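Local coordinates for protein CbsA (Xanthomonas oryzae pv. oryzae, PDB 5XYH) that probably hydrolyses cellulose of the plant cell wall as a family 6 exoglucanase, releasing cellobiose from the chain ends, at residues A[382-385]-A[391-394]. Numbering follows the deposited sequence.
Sequences DRYC and TPDG
Tyr384 reaches out from a short 3-10 turn to lay its phenol end against Thr391 and Pro392. Asp382 starts the turn: its OD1 takes the backbone N of Tyr384 at 3.0 Å with the lone pair facing away from OD2, an Asx turn, while OD2 is held by the backbone N of Ala104. Arg383 NH2 makes a salt bridge with Asp386. At Tyr384 chi1 is -102°, away from a staggered position, and the ring runs out toward 391-394. The methyl CG2 of Thr391 sits over one face, 4.0 Å from the centroid of the Tyr384 ring and shifted toward its rim, a CH-pi contact in which the two side chains cross nearly at right angles. Tyr384 OH packs 3.4 Å from Thr391 CB, and Pro392 CD, oblique to the ring, lies 4.1 Å from Tyr384 CE1. Lying in the ring plane, one water joins Tyr384 OH (2.7 Å) to Asp393 OD2 (2.8 Å), donating to the carboxylate. Asp393 lies in the type I turn from Thr391 to Gly394, where Thr391 OG1 accepts from Asp393 N as an ST turn. Cys385 closes the first segment with a disulfide to Cys335, next to Trp334, whose ring stacks with Tyr384. The contact folds back on itself the long loop between strand 354-358 of the mostly parallel main sheet of this family 6 domain and helix 411-419.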
# COMPACT_ATOMS: atom_id res chain seq x y z
N ASP A 382 12.87 9.06 -9.89
CA ASP A 382 11.60 9.78 -9.89
C ASP A 382 11.81 11.07 -9.12
O ASP A 382 12.22 11.04 -7.96
CB ASP A 382 10.52 8.92 -9.25
CG ASP A 382 9.10 9.36 -9.61
OD1 ASP A 382 8.75 10.53 -9.33
OD2 ASP A 382 8.34 8.53 -10.14
N ARG A 383 11.56 12.22 -9.76
CA ARG A 383 11.76 13.50 -9.08
C ARG A 383 10.87 13.66 -7.85
O ARG A 383 11.18 14.48 -6.99
CB ARG A 383 11.53 14.67 -10.03
CG ARG A 383 12.36 14.64 -11.30
CD ARG A 383 13.85 14.85 -11.03
NE ARG A 383 14.17 16.04 -10.23
CZ ARG A 383 14.17 17.29 -10.68
NH1 ARG A 383 13.85 17.55 -11.95
NH2 ARG A 383 14.50 18.28 -9.86
N TYR A 384 9.78 12.90 -7.73
CA TYR A 384 9.04 13.01 -6.48
C TYR A 384 9.84 12.48 -5.29
O TYR A 384 9.43 12.70 -4.15
CB TYR A 384 7.70 12.28 -6.58
CG TYR A 384 6.52 13.21 -6.79
CD1 TYR A 384 6.22 13.69 -8.06
CD2 TYR A 384 5.71 13.59 -5.73
CE1 TYR A 384 5.14 14.52 -8.27
CE2 TYR A 384 4.62 14.42 -5.93
CZ TYR A 384 4.34 14.88 -7.20
OH TYR A 384 3.26 15.70 -7.40
N CYS A 385 10.98 11.82 -5.54
CA CYS A 385 11.92 11.37 -4.51
C CYS A 385 13.08 12.35 -4.32
O CYS A 385 13.98 12.08 -3.51
CB CYS A 385 12.47 9.98 -4.85
SG CYS A 385 11.19 8.71 -5.18
N THR A 391 6.93 20.14 -7.27
CA THR A 391 5.97 19.28 -7.95
C THR A 391 5.00 20.12 -8.79
O THR A 391 4.97 21.35 -8.68
CB THR A 391 5.17 18.46 -6.93
OG1 THR A 391 4.26 19.33 -6.25
CG2 THR A 391 6.11 17.80 -5.92
N PRO A 392 4.18 19.48 -9.63
CA PRO A 392 3.12 20.23 -10.32
C PRO A 392 2.10 20.85 -9.38
O PRO A 392 1.31 21.71 -9.82
CB PRO A 392 2.47 19.17 -11.22
CG PRO A 392 3.52 18.10 -11.39
CD PRO A 392 4.30 18.09 -10.12
N ASP A 393 2.07 20.44 -8.11
CA ASP A 393 1.16 21.01 -7.13
C ASP A 393 1.74 22.22 -6.43
O ASP A 393 1.06 22.82 -5.59
CB ASP A 393 0.74 19.94 -6.12
CG ASP A 393 -0.23 18.96 -6.72
OD1 ASP A 393 -1.18 19.42 -7.39
OD2 ASP A 393 -0.07 17.74 -6.54
N GLY A 394 2.97 22.59 -6.76
CA GLY A 394 3.54 23.83 -6.29
C GLY A 394 4.20 23.79 -4.94
O GLY A 394 4.39 24.85 -4.34
O HOH W 1 1.97 16.48 -5.19